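Local coordinates for Dbv8 protein (Nonomuraea, PDB 4MFZ) that probably transfers a long fatty acyl chain from acyl-CoA to an amino group of a glycopeptide antibiotic, acting as a GNAT-type N-acyltransferase, at residues E101-M106 / L136-A141; E51-P56 / L94-H99; D63-L68 / T161-S166. All blocks are in the same frame, centred on the assembly; numbering follows the deposited sequence.

Contact 1: residues E101-M106 / L136-A141. With NA (sodium ion), chain C.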
ATOM      1  N   GLU A 101      13.614   5.037 -11.121  1.00 16.70           N
ATOM      2  CA  GLU A 101      12.345   4.756 -11.794  1.00 18.55           C
ATOM      3  C   GLU A 101      11.210   5.560 -11.133  1.00 19.35           C
ATOM      4  O   GLU A 101      10.356   6.090 -11.839  1.00 19.87           O
ATOM      5  CB  GLU A 101      12.034   3.239 -11.779  1.00 21.24           C
ATOM      6  CG  GLU A 101      10.699   2.801 -12.395  1.00 23.61           C
ATOM      7  CD  GLU A 101      10.451   1.262 -12.377  1.00 26.11           C
ATOM      8  OE1 GLU A 101      10.740   0.538 -11.367  1.00 23.96           O
ATOM      9  OE2 GLU A 101       9.923   0.757 -13.393  1.00 26.88           O
ATOM     10  N   LEU A 102      11.243   5.695  -9.803  1.00 17.42           N
ATOM     11  CA  LEU A 102      10.205   6.421  -9.053  1.00 18.28           C
ATOM     12  C   LEU A 102      10.294   7.935  -9.165  1.00 18.42           C
ATOM     13  O   LEU A 102       9.255   8.583  -9.206  1.00 19.34           O
ATOM     14  CB  LEU A 102      10.195   6.027  -7.544  1.00 17.40           C
ATOM     15  CG  LEU A 102      10.101   4.530  -7.267  1.00 17.16           C
ATOM     16  CD1 LEU A 102       9.949   4.288  -5.769  1.00 17.38           C
ATOM     17  CD2 LEU A 102       8.947   3.902  -8.025  1.00 18.38           C
ATOM     18  N   VAL A 103      11.495   8.512  -9.215  1.00 18.67           N
ATOM     19  CA  VAL A 103      11.579   9.966  -9.381  1.00 20.99           C
ATOM     20  C   VAL A 103      11.309  10.418 -10.815  1.00 22.65           C
ATOM     21  O   VAL A 103      10.852  11.524 -11.033  1.00 24.27           O
ATOM     22  CB  VAL A 103      12.897  10.590  -8.840  1.00 21.92           C
ATOM     23  CG1 VAL A 103      13.196  10.066  -7.443  1.00 21.17           C
ATOM     24  CG2 VAL A 103      14.063  10.358  -9.778  1.00 22.53           C
ATOM     25  N   ARG A 104      11.602   9.551 -11.778  1.00 23.47           N
ATOM     26  CA  ARG A 104      11.399   9.802 -13.210  1.00 24.90           C
ATOM     27  C   ARG A 104       9.931  10.064 -13.634  1.00 25.01           C
ATOM     28  O   ARG A 104       9.696  10.848 -14.550  1.00 24.50           O
ATOM     29  CB  ARG A 104      11.971   8.610 -13.989  1.00 28.00           C
ATOM     30  CG  ARG A 104      11.856   8.680 -15.497  1.00 31.80           C
ATOM     31  CD  ARG A 104      13.060   9.417 -16.057  1.00 38.50           C
ATOM     32  NE  ARG A 104      13.173   9.192 -17.489  1.00 41.46           N
ATOM     33  CZ  ARG A 104      12.436   9.823 -18.390  1.00 44.42           C
ATOM     34  NH1 ARG A 104      11.535  10.727 -18.001  1.00 44.78           N
ATOM     35  NH2 ARG A 104      12.599   9.548 -19.681  1.00 46.08           N
ATOM     36  N   HIS A 105       8.951   9.391 -13.016  1.00 23.89           N
ATOM     37  CA  HIS A 105       7.533   9.737 -13.220  1.00 23.40           C
ATOM     38  C   HIS A 105       6.828  10.120 -11.948  1.00 21.83           C
ATOM     39  O   HIS A 105       5.658   9.818 -11.749  1.00 19.34           O
ATOM     40  CB  HIS A 105       6.782   8.627 -13.958  1.00 27.15           C
ATOM     41  CG  HIS A 105       7.425   8.241 -15.271  1.00 30.51           C
ATOM     42  ND1 HIS A 105       7.578   9.115 -16.289  1.00 32.27           N
ATOM     43  CD2 HIS A 105       8.010   7.056 -15.681  1.00 31.43           C
ATOM     44  CE1 HIS A 105       8.208   8.514 -17.305  1.00 32.37           C
ATOM     45  NE2 HIS A 105       8.477   7.250 -16.935  1.00 35.25           N
ATOM     46  N   MET A 106       7.564  10.797 -11.075  1.00 21.95           N
ATOM     47  CA  MET A 106       7.047  11.313  -9.825  1.00 22.22           C
ATOM     48  C   MET A 106       5.781  12.130 -10.065  1.00 22.82           C
ATOM     49  O   MET A 106       5.772  13.107 -10.814  1.00 22.03           O
ATOM     50  CB  MET A 106       8.128  12.143  -9.112  1.00 20.99           C
ATOM     51  CG  MET A 106       7.666  12.843  -7.833  1.00 20.54           C
ATOM     52  SD  MET A 106       7.270  11.700  -6.494  1.00 22.05           S
ATOM     53  CE  MET A 106       8.921  11.161  -6.019  1.00 19.84           C
ATOM     54  N   LEU A 136      12.683   5.047   1.761  1.00 14.41           N
ATOM     55  CA  LEU A 136      13.519   6.038   2.449  1.00 14.14           C
ATOM     56  C   LEU A 136      14.380   6.854   1.464  1.00 14.51           C
ATOM     57  O   LEU A 136      14.460   8.093   1.582  1.00 13.76           O
ATOM     58  CB  LEU A 136      14.415   5.383   3.502  1.00 14.40           C
ATOM     59  CG  LEU A 136      13.817   4.575   4.659  1.00 15.06           C
ATOM     60  CD1 LEU A 136      14.940   3.930   5.480  1.00 13.44           C
ATOM     61  CD2 LEU A 136      12.927   5.484   5.522  1.00 15.78           C
ATOM     62  N   ALA A 137      14.985   6.166   0.485  1.00 14.02           N
ATOM     63  CA  ALA A 137      15.779   6.829  -0.577  1.00 14.06           C
ATOM     64  C   ALA A 137      14.955   7.888  -1.334  1.00 13.87           C
ATOM     65  O   ALA A 137      15.481   8.890  -1.770  1.00 14.86           O
ATOM     66  CB  ALA A 137      16.318   5.783  -1.554  1.00 13.46           C
ATOM     67  N   THR A 138      13.664   7.650  -1.490  1.00 14.67           N
ATOM     68  CA  THR A 138      12.817   8.459  -2.383  1.00 15.33           C
ATOM     69  C   THR A 138      12.084   9.580  -1.617  1.00 16.13           C
ATOM     70  O   THR A 138      11.438  10.434  -2.232  1.00 17.36           O
ATOM     71  CB  THR A 138      11.852   7.541  -3.162  1.00 15.00           C
ATOM     72  OG1 THR A 138      12.622   6.516  -3.791  1.00 16.54           O
ATOM     73  CG2 THR A 138      11.083   8.282  -4.288  1.00 15.79           C
ATOM     74  N   LEU A 139      12.197   9.577  -0.291  1.00 16.32           N
ATOM     75  CA  LEU A 139      11.497  10.563   0.570  1.00 18.34           C
ATOM     76  C   LEU A 139      11.814  12.028   0.225  1.00 18.06           C
ATOM     77  O   LEU A 139      10.896  12.824   0.145  1.00 18.24           O
ATOM     78  CB  LEU A 139      11.785  10.308   2.057  1.00 18.99           C
ATOM     79  CG  LEU A 139      10.604  10.041   2.989  1.00 21.36           C
ATOM     80  CD1 LEU A 139       9.640   9.095   2.313  1.00 21.09           C
ATOM     81  CD2 LEU A 139      11.058   9.451   4.319  1.00 20.56           C
ATOM     82  N   PRO A 140      13.110  12.387   0.026  1.00 18.99           N
ATOM     83  CA  PRO A 140      13.362  13.770  -0.360  1.00 19.18           C
ATOM     84  C   PRO A 140      12.701  14.214  -1.674  1.00 19.26           C
ATOM     85  O   PRO A 140      12.155  15.326  -1.725  1.00 20.44           O
ATOM     86  CB  PRO A 140      14.901  13.857  -0.416  1.00 19.25           C
ATOM     87  CG  PRO A 140      15.353  12.807   0.541  1.00 19.83           C
ATOM     88  CD  PRO A 140      14.373  11.679   0.337  1.00 18.60           C
ATOM     89  N   ALA A 141      12.747  13.382  -2.721  1.00 18.35           N
ATOM     90  CA  ALA A 141      12.006  13.663  -3.957  1.00 16.61           C
ATOM     91  C   ALA A 141      10.504  13.760  -3.691  1.00 16.17           C
ATOM     92  O   ALA A 141       9.824  14.638  -4.192  1.00 15.00           O
ATOM     93  CB  ALA A 141      12.258  12.555  -4.980  1.00 15.84           C
TER
HETATM   94 NA    NA C 402       9.354   5.632 -18.169  1.00 26.27          NA
HETATM   95  O   HOH W   1      10.496   5.338 -20.458  1.00 41.54           O
HETATM   96  O   HOH W   2       8.370   4.089 -16.857  1.00 40.97           O
HETATM   97  O   HOH W   3      11.190   4.999 -17.124  1.00 39.83           O
HETATM   98  O   HOH W   4       7.615   4.661 -19.247  1.00 33.98           O
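Val103 and Met106 meet Ala141 where the last turn of helix 89-104 lies against helix 130-148, a helix-helix contact in the all-helical N-terminal half of this GNAT-type enzyme. The backbones come nearest at Val103 and Ala141, whose CA atoms are 6.6 Å apart, and Ala141 CB lies 3.6 Å from Val103 CG1, the closest apolar contact between the segments.

Met106 can be followed outward. Its CB leaves the loop just beyond the helix; CG stands anti to the backbone N (chi1 175°), and two further bends, at chi2 and chi3, turn the chain through SD and bring the terminal methyl to the neighbouring helix. CE does the touching, 3.8 Å from Ala141 CB and 4.0 Å from Thr138 CG2. The side chain also rests on Phe145, one turn further along helix 130-148.

Thr138 divides its branches by polarity. CG2 faces Leu102 CB, Val103 CG1 and the Met106 methyl, whereas OG1 is hydrogen-bonded to Val134 O in the preceding turn and to His99 ND1, with Leu102 CD1 4.0 Å from OG1 as its apolar neighbour. Leu102 crosses Thr138 at about a right angle and continues onto Val189 of helix 182-192, which links three helices.

On the loop side, His105 serves a sodium ion rather than the interface. The metal is 3.2 Å from both CD2 and CE1, hence nearly symmetric about the ring nitrogen between them, and His105 NE2 binds it at 2.2 Å alongside four waters.

Contact 2: residues E51-P56 / L94-H99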
ATOM      1  N   GLU A  51      20.430  12.345  -8.694  1.00 27.43           N
ATOM      2  CA  GLU A  51      20.691  12.664  -7.286  1.00 29.14           C
ATOM      3  C   GLU A  51      21.116  11.423  -6.534  1.00 28.67           C
ATOM      4  O   GLU A  51      20.308  10.496  -6.381  1.00 27.46           O
ATOM      5  CB  GLU A  51      19.409  13.147  -6.622  1.00 36.41           C
ATOM      6  CG  GLU A  51      18.908  14.492  -7.092  1.00 40.54           C
ATOM      7  CD  GLU A  51      19.397  15.616  -6.204  1.00 46.83           C
ATOM      8  OE1 GLU A  51      20.624  15.681  -5.927  1.00 50.43           O
ATOM      9  OE2 GLU A  51      18.544  16.435  -5.788  1.00 50.25           O
ATOM     10  N   PRO A  52      22.361  11.400  -6.024  1.00 26.27           N
ATOM     11  CA  PRO A  52      22.882  10.192  -5.381  1.00 26.84           C
ATOM     12  C   PRO A  52      21.954   9.692  -4.260  1.00 27.35           C
ATOM     13  O   PRO A  52      21.345  10.513  -3.564  1.00 23.48           O
ATOM     14  CB  PRO A  52      24.210  10.657  -4.790  1.00 27.02           C
ATOM     15  CG  PRO A  52      24.593  11.842  -5.614  1.00 27.94           C
ATOM     16  CD  PRO A  52      23.294  12.526  -5.905  1.00 27.18           C
ATOM     17  N   VAL A  53      21.854   8.366  -4.113  1.00 25.27           N
ATOM     18  CA  VAL A  53      21.044   7.750  -3.062  1.00 25.21           C
ATOM     19  C   VAL A  53      21.710   7.936  -1.707  1.00 25.30           C
ATOM     20  O   VAL A  53      22.879   7.665  -1.543  1.00 26.87           O
ATOM     21  CB  VAL A  53      20.757   6.253  -3.335  1.00 24.48           C
ATOM     22  CG1 VAL A  53      20.322   5.530  -2.068  1.00 23.78           C
ATOM     23  CG2 VAL A  53      19.687   6.108  -4.400  1.00 23.05           C
ATOM     24  N   ARG A  54      20.946   8.439  -0.755  1.00 25.05           N
ATOM     25  CA  ARG A  54      21.397   8.601   0.595  1.00 25.22           C
ATOM     26  C   ARG A  54      20.378   7.878   1.497  1.00 24.24           C
ATOM     27  O   ARG A  54      19.217   8.231   1.504  1.00 24.34           O
ATOM     28  CB  ARG A  54      21.450  10.093   0.917  1.00 26.65           C
ATOM     29  CG  ARG A  54      21.988  10.393   2.296  1.00 29.57           C
ATOM     30  CD  ARG A  54      21.426  11.683   2.868  1.00 32.13           C
ATOM     31  NE  ARG A  54      21.964  11.913   4.216  1.00 36.55           N
ATOM     32  CZ  ARG A  54      21.361  11.583   5.365  1.00 34.70           C
ATOM     33  NH1 ARG A  54      20.170  11.007   5.375  1.00 31.68           N
ATOM     34  NH2 ARG A  54      21.963  11.852   6.523  1.00 36.34           N
ATOM     35  N   LEU A  55      20.788   6.836   2.202  1.00 22.55           N
ATOM     36  CA  LEU A  55      19.922   6.217   3.200  1.00 22.60           C
ATOM     37  C   LEU A  55      20.318   6.745   4.593  1.00 23.81           C
ATOM     38  O   LEU A  55      21.499   6.813   4.893  1.00 25.50           O
ATOM     39  CB  LEU A  55      20.073   4.694   3.168  1.00 21.09           C
ATOM     40  CG  LEU A  55      19.619   3.982   1.883  1.00 20.80           C
ATOM     41  CD1 LEU A  55      20.026   2.515   1.910  1.00 19.28           C
ATOM     42  CD2 LEU A  55      18.112   4.137   1.647  1.00 18.22           C
ATOM     43  N   PRO A  56      19.334   7.085   5.453  1.00 24.56           N
ATOM     44  CA  PRO A  56      19.652   7.423   6.854  1.00 25.26           C
ATOM     45  C   PRO A  56      20.311   6.235   7.572  1.00 27.28           C
ATOM     46  O   PRO A  56      20.131   5.074   7.174  1.00 27.48           O
ATOM     47  CB  PRO A  56      18.274   7.731   7.464  1.00 25.49           C
ATOM     48  CG  PRO A  56      17.322   6.901   6.645  1.00 25.67           C
ATOM     49  CD  PRO A  56      17.879   6.947   5.234  1.00 24.35           C
ATOM     50  N   LEU A  94      20.402  -2.344  -7.763  1.00 15.01           N
ATOM     51  CA  LEU A  94      18.952  -2.413  -7.814  1.00 15.70           C
ATOM     52  C   LEU A  94      18.221  -1.219  -7.143  1.00 15.30           C
ATOM     53  O   LEU A  94      17.254  -0.682  -7.696  1.00 14.84           O
ATOM     54  CB  LEU A  94      18.495  -3.736  -7.192  1.00 15.32           C
ATOM     55  CG  LEU A  94      17.088  -4.208  -7.541  1.00 16.07           C
ATOM     56  CD1 LEU A  94      17.035  -4.786  -8.964  1.00 16.57           C
ATOM     57  CD2 LEU A  94      16.617  -5.228  -6.516  1.00 16.02           C
ATOM     58  N   LEU A  95      18.658  -0.854  -5.940  1.00 15.46           N
ATOM     59  CA  LEU A  95      18.051   0.231  -5.151  1.00 15.57           C
ATOM     60  C   LEU A  95      18.163   1.566  -5.892  1.00 16.58           C
ATOM     61  O   LEU A  95      17.202   2.346  -5.997  1.00 17.71           O
ATOM     62  CB  LEU A  95      18.817   0.352  -3.830  1.00 15.13           C
ATOM     63  CG  LEU A  95      18.519   1.545  -2.919  1.00 15.59           C
ATOM     64  CD1 LEU A  95      17.050   1.596  -2.525  1.00 15.08           C
ATOM     65  CD2 LEU A  95      19.413   1.475  -1.679  1.00 16.42           C
ATOM     66  N   GLU A  96      19.366   1.813  -6.385  1.00 15.85           N
ATOM     67  CA  GLU A  96      19.693   2.999  -7.157  1.00 16.80           C
ATOM     68  C   GLU A  96      18.742   3.197  -8.332  1.00 15.06           C
ATOM     69  O   GLU A  96      18.184   4.293  -8.534  1.00 13.92           O
ATOM     70  CB  GLU A  96      21.097   2.787  -7.733  1.00 18.92           C
ATOM     71  CG  GLU A  96      22.012   3.933  -7.449  1.00 23.45           C
ATOM     72  CD  GLU A  96      23.461   3.609  -7.735  1.00 24.26           C
ATOM     73  OE1 GLU A  96      23.759   2.675  -8.529  1.00 24.50           O
ATOM     74  OE2 GLU A  96      24.294   4.300  -7.126  1.00 26.47           O
ATOM     75  N   ARG A  97      18.628   2.143  -9.134  1.00 13.18           N
ATOM     76  CA  ARG A  97      17.827   2.179 -10.362  1.00 13.17           C
ATOM     77  C   ARG A  97      16.321   2.118 -10.096  1.00 13.19           C
ATOM     78  O   ARG A  97      15.548   2.794 -10.773  1.00 14.87           O
ATOM     79  CB  ARG A  97      18.313   1.079 -11.345  1.00 12.30           C
ATOM     80  CG  ARG A  97      19.712   1.399 -11.862  1.00 11.81           C
ATOM     81  CD  ARG A  97      20.493   0.207 -12.414  1.00 12.54           C
ATOM     82  NE  ARG A  97      21.839   0.613 -12.864  1.00 11.48           N
ATOM     83  CZ  ARG A  97      22.821   0.991 -12.043  1.00 12.77           C
ATOM     84  NH1 ARG A  97      22.653   0.999 -10.695  1.00 12.04           N
ATOM     85  NH2 ARG A  97      24.000   1.329 -12.556  1.00 12.16           N
ATOM     86  N   ALA A  98      15.898   1.326  -9.114  1.00 12.72           N
ATOM     87  CA  ALA A  98      14.501   1.351  -8.633  1.00 13.07           C
ATOM     88  C   ALA A  98      14.087   2.749  -8.165  1.00 13.46           C
ATOM     89  O   ALA A  98      13.030   3.218  -8.519  1.00 15.10           O
ATOM     90  CB  ALA A  98      14.283   0.338  -7.506  1.00 12.54           C
ATOM     91  N   HIS A  99      14.915   3.392  -7.351  1.00 14.09           N
ATOM     92  CA  HIS A  99      14.667   4.763  -6.909  1.00 14.68           C
ATOM     93  C   HIS A  99      14.554   5.720  -8.095  1.00 14.83           C
ATOM     94  O   HIS A  99      13.681   6.593  -8.135  1.00 13.75           O
ATOM     95  CB  HIS A  99      15.782   5.204  -5.968  1.00 14.57           C
ATOM     96  CG  HIS A  99      15.869   6.690  -5.790  1.00 14.70           C
ATOM     97  ND1 HIS A  99      14.922   7.406  -5.130  1.00 15.15           N
ATOM     98  CD2 HIS A  99      16.819   7.608  -6.237  1.00 14.96           C
ATOM     99  CE1 HIS A  99      15.268   8.708  -5.151  1.00 14.35           C
ATOM    100  NE2 HIS A  99      16.410   8.829  -5.848  1.00 14.45           N
TER
HETATM  101  O   HOH W   5      17.187  10.996  -7.729  1.00 38.25           O
HETATM  102  O   HOH W   6      22.837   6.650  -6.355  1.00 23.69           O
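Glu96 OE2, beside Val53, receives a hydrogen bond from a water at 2.9 Å and a weak one from Trp92 NE1 one turn back on the helix. The same water accepts from Val53 N at 3.0 Å, so a single molecule ties the extended loop 51-56 to helix 89-104. The other carboxylate oxygen is used along the helix: Arg97 NH1 forms a salt bridge with Glu96 OE1 at 3.0 Å. That bond is bent, 139° at the hydrogen, meets the anti lone pair of OE1, and lies 23° out of the guanidinium plane. Arg97 NH1 also bonds Trp93 O, and its guanidinium makes a cation-pi contact with Trp93.

Below this polar edge the side chains pack. Val53 is the central one: with CG1 anti to the backbone N (chi1 162°), its two methyls fork over the helix. CG1 goes to Leu95 CD2, while CG2 comes obliquely to the His99 ring, 3.7 Å from CD2. Leu55 and Leu95 reach toward each other tip to tip, Leu55 CD1 lying 3.8 Å from Leu95 CD2. Ala137 of helix 130-148 and Trp92 also border Val53.

His99 is tethered at both nitrogens. ND1 is hydrogen-bonded to Thr138 OG1 on helix 130-148, and NE2 to a second water at 3.0 Å, which in turn gives a weak bond to Glu51 O at the ring edge.

No direct hydrogen bond joins the two segments. Apolar contacts and the water between Val53 N and Glu96 OE2 hold the loop to the helix, with the second water adding a weaker bridge, and the two-ended tether of His99 should limit rotation of the ring that Val53 packs against.

Contact 3: residues D63-L68 / T161-S166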
ATOM      1  N   ASP A  63      14.973   7.319  14.289  1.00 23.44           N
ATOM      2  CA  ASP A  63      14.064   8.479  14.407  1.00 25.64           C
ATOM      3  C   ASP A  63      13.063   8.619  13.240  1.00 25.97           C
ATOM      4  O   ASP A  63      11.852   8.800  13.454  1.00 24.99           O
ATOM      5  CB  ASP A  63      14.847   9.784  14.531  1.00 27.12           C
ATOM      6  CG  ASP A  63      15.566   9.924  15.865  1.00 31.57           C
ATOM      7  OD1 ASP A  63      15.454   9.043  16.767  1.00 30.02           O
ATOM      8  OD2 ASP A  63      16.269  10.949  15.999  1.00 35.72           O
ATOM      9  N   LEU A  64      13.569   8.543  12.016  1.00 23.58           N
ATOM     10  CA  LEU A  64      12.702   8.591  10.855  1.00 22.46           C
ATOM     11  C   LEU A  64      11.727   7.407  10.846  1.00 22.49           C
ATOM     12  O   LEU A  64      10.524   7.604  10.661  1.00 20.57           O
ATOM     13  CB  LEU A  64      13.532   8.639   9.563  1.00 23.23           C
ATOM     14  CG  LEU A  64      12.777   8.856   8.242  1.00 23.21           C
ATOM     15  CD1 LEU A  64      11.936  10.125   8.330  1.00 23.14           C
ATOM     16  CD2 LEU A  64      13.759   8.922   7.074  1.00 21.83           C
ATOM     17  N   LEU A  65      12.233   6.191  11.084  1.00 21.92           N
ATOM     18  CA  LEU A  65      11.368   5.004  11.022  1.00 22.18           C
ATOM     19  C   LEU A  65      10.281   5.009  12.116  1.00 22.68           C
ATOM     20  O   LEU A  65       9.188   4.489  11.905  1.00 21.69           O
ATOM     21  CB  LEU A  65      12.188   3.705  11.067  1.00 21.65           C
ATOM     22  CG  LEU A  65      13.011   3.375   9.814  1.00 22.24           C
ATOM     23  CD1 LEU A  65      14.121   2.381  10.151  1.00 21.50           C
ATOM     24  CD2 LEU A  65      12.130   2.837   8.697  1.00 21.92           C
ATOM     25  N   HIS A  66      10.594   5.573  13.280  1.00 22.92           N
ATOM     26  CA  HIS A  66       9.588   5.744  14.328  1.00 23.90           C
ATOM     27  C   HIS A  66       8.520   6.702  13.892  1.00 24.11           C
ATOM     28  O   HIS A  66       7.332   6.460  14.110  1.00 24.42           O
ATOM     29  CB  HIS A  66      10.203   6.258  15.623  1.00 23.46           C
ATOM     30  CG  HIS A  66       9.199   6.420  16.722  1.00 23.99           C
ATOM     31  ND1 HIS A  66       8.532   5.377  17.242  1.00 23.38           N
ATOM     32  CD2 HIS A  66       8.740   7.558  17.391  1.00 26.73           C
ATOM     33  CE1 HIS A  66       7.695   5.810  18.209  1.00 26.05           C
ATOM     34  NE2 HIS A  66       7.813   7.147  18.297  1.00 24.81           N
ATOM     35  N   ARG A  67       8.943   7.816  13.299  1.00 24.68           N
ATOM     36  CA  ARG A  67       8.021   8.795  12.760  1.00 26.44           C
ATOM     37  C   ARG A  67       7.131   8.147  11.692  1.00 26.14           C
ATOM     38  O   ARG A  67       5.985   8.525  11.544  1.00 25.84           O
ATOM     39  CB  ARG A  67       8.777   9.956  12.120  1.00 30.80           C
ATOM     40  CG  ARG A  67       9.379  10.975  13.066  1.00 33.68           C
ATOM     41  CD  ARG A  67       9.814  12.181  12.257  1.00 38.42           C
ATOM     42  NE  ARG A  67       8.643  12.976  11.880  1.00 40.35           N
ATOM     43  CZ  ARG A  67       8.686  14.137  11.230  1.00 43.49           C
ATOM     44  NH1 ARG A  67       9.849  14.660  10.849  1.00 48.03           N
ATOM     45  NH2 ARG A  67       7.560  14.782  10.956  1.00 41.36           N
ATOM     46  N   LEU A  68       7.664   7.166  10.963  1.00 25.61           N
ATOM     47  CA  LEU A  68       6.921   6.456   9.912  1.00 22.50           C
ATOM     48  C   LEU A  68       6.075   5.323  10.506  1.00 22.37           C
ATOM     49  O   LEU A  68       5.414   4.560   9.789  1.00 22.14           O
ATOM     50  CB  LEU A  68       7.893   5.958   8.841  1.00 21.52           C
ATOM     51  CG  LEU A  68       8.554   7.079   8.022  1.00 21.19           C
ATOM     52  CD1 LEU A  68       9.740   6.556   7.244  1.00 21.18           C
ATOM     53  CD2 LEU A  68       7.600   7.771   7.065  1.00 20.30           C
ATOM     54  N   THR A 161       3.021   7.466   6.902  1.00 16.07           N
ATOM     55  CA  THR A 161       2.879   6.368   7.886  1.00 16.77           C
ATOM     56  C   THR A 161       2.380   5.045   7.303  1.00 16.50           C
ATOM     57  O   THR A 161       2.421   4.020   7.993  1.00 15.83           O
ATOM     58  CB  THR A 161       1.970   6.689   9.105  1.00 16.84           C
ATOM     59  OG1 THR A 161       0.602   6.782   8.676  1.00 18.77           O
ATOM     60  CG2 THR A 161       2.387   7.963   9.793  1.00 17.21           C
ATOM     61  N   GLN A 162       1.904   5.041   6.056  1.00 16.75           N
ATOM     62  CA  GLN A 162       1.615   3.753   5.403  1.00 17.20           C
ATOM     63  C   GLN A 162       2.837   2.814   5.462  1.00 16.02           C
ATOM     64  O   GLN A 162       2.680   1.595   5.509  1.00 16.63           O
ATOM     65  CB  GLN A 162       1.112   3.919   3.949  1.00 18.03           C
ATOM     66  CG  GLN A 162       0.965   2.606   3.171  1.00 17.91           C
ATOM     67  CD  GLN A 162      -0.225   1.774   3.641  1.00 18.61           C
ATOM     68  OE1 GLN A 162      -1.305   2.291   3.845  1.00 18.80           O
ATOM     69  NE2 GLN A 162      -0.023   0.479   3.822  1.00 19.16           N
ATOM     70  N   LEU A 163       4.047   3.351   5.481  1.00 15.86           N
ATOM     71  CA  LEU A 163       5.227   2.462   5.540  1.00 15.48           C
ATOM     72  C   LEU A 163       5.220   1.565   6.831  1.00 15.87           C
ATOM     73  O   LEU A 163       5.474   0.358   6.762  1.00 14.89           O
ATOM     74  CB  LEU A 163       6.530   3.246   5.443  1.00 15.41           C
ATOM     75  CG  LEU A 163       7.722   2.275   5.504  1.00 16.04           C
ATOM     76  CD1 LEU A 163       7.950   1.616   4.138  1.00 14.84           C
ATOM     77  CD2 LEU A 163       8.952   2.968   6.014  1.00 16.45           C
ATOM     78  N   GLY A 164       4.916   2.161   7.983  1.00 16.57           N
ATOM     79  CA  GLY A 164       4.738   1.400   9.236  1.00 16.81           C
ATOM     80  C   GLY A 164       3.717   0.294   9.086  1.00 17.63           C
ATOM     81  O   GLY A 164       3.968  -0.853   9.465  1.00 18.69           O
ATOM     82  N   GLU A 165       2.572   0.624   8.496  1.00 17.93           N
ATOM     83  CA  GLU A 165       1.495  -0.351   8.252  1.00 18.68           C
ATOM     84  C   GLU A 165       1.921  -1.519   7.382  1.00 18.35           C
ATOM     85  O   GLU A 165       1.640  -2.685   7.711  1.00 19.01           O
ATOM     86  CB  GLU A 165       0.244   0.319   7.632  1.00 19.54           C
ATOM     87  CG  GLU A 165      -0.974  -0.621   7.567  1.00 22.89           C
ATOM     88  CD  GLU A 165      -2.333   0.074   7.335  1.00 24.55           C
ATOM     89  OE1 GLU A 165      -2.669   1.048   8.038  1.00 24.85           O
ATOM     90  OE2 GLU A 165      -3.096  -0.383   6.445  1.00 25.44           O
ATOM     91  N   SER A 166       2.573  -1.223   6.261  1.00 18.02           N
ATOM     92  CA  SER A 166       3.060  -2.276   5.372  1.00 18.99           C
ATOM     93  C   SER A 166       3.977  -3.255   6.095  1.00 18.14           C
ATOM     94  O   SER A 166       3.851  -4.468   5.927  1.00 18.59           O
ATOM     95  CB  SER A 166       3.809  -1.685   4.189  1.00 19.43           C
ATOM     96  OG  SER A 166       2.924  -0.829   3.486  1.00 24.22           O
TER
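Leu68 and Gly164 bring two helix ends together within the helical N-terminal domain: Leu68 lies just beyond the C-terminal end of helix 58-67, and Gly164 near the start of helix 162-174. Gly164 N donates to Leu68 O at 3.0 Å, but the angle of 125° at the hydrogen marks the bond as weak. The chains are close here, 4.5 Å between Leu68 CA and Thr161 CA, and the absence of a side chain on Gly164 leaves its backbone accessible to the carbonyl.

Beside the polar link, Leu163 supplies the apolar half. Its CG stands anti to the backbone N, and CD2 does the touching, 3.9 Å from Leu68 CD1 and 4.2 Å from Leu65 CD2, both on the same side of the methyl. Thr161 adds its own methyl, CG2 lying 4.0 Å from Arg67 O.

The next shell positions this cluster. Phe135 of helix 130-148 touches Leu163 and Leu136 touches Leu68, while Trp157 of helix 153-160 packs on Leu68 and forms a cation-pi contact with Arg67. The Thr161 methyl is held in place through the other branch of its side chain: OG1, at chi1 70°, is hydrogen-bonded to Glu158 O.

All three contacts lie in the helical N-terminal part of the chain, apart from the decanoyl-CoA pocket, whose residues fall between 198 and 316. Contacts 1 and 2 are neighbours, their centres about 9 Å apart, and share helix 89-104. Contact 3 lies about 17 Å from contact 1 and about 19 Å from contact 2, centre to centre. Along the chain contact 2 closes before contact 1 opens; contact 1 is nested within the loop closed by contact 3, and contacts 2 and 3 cross. Helix 130-148 is common ground: Leu136 packs on both Pro56 and Leu68, so the three sites, including the loop 51-56, pack into one continuous N-terminal body.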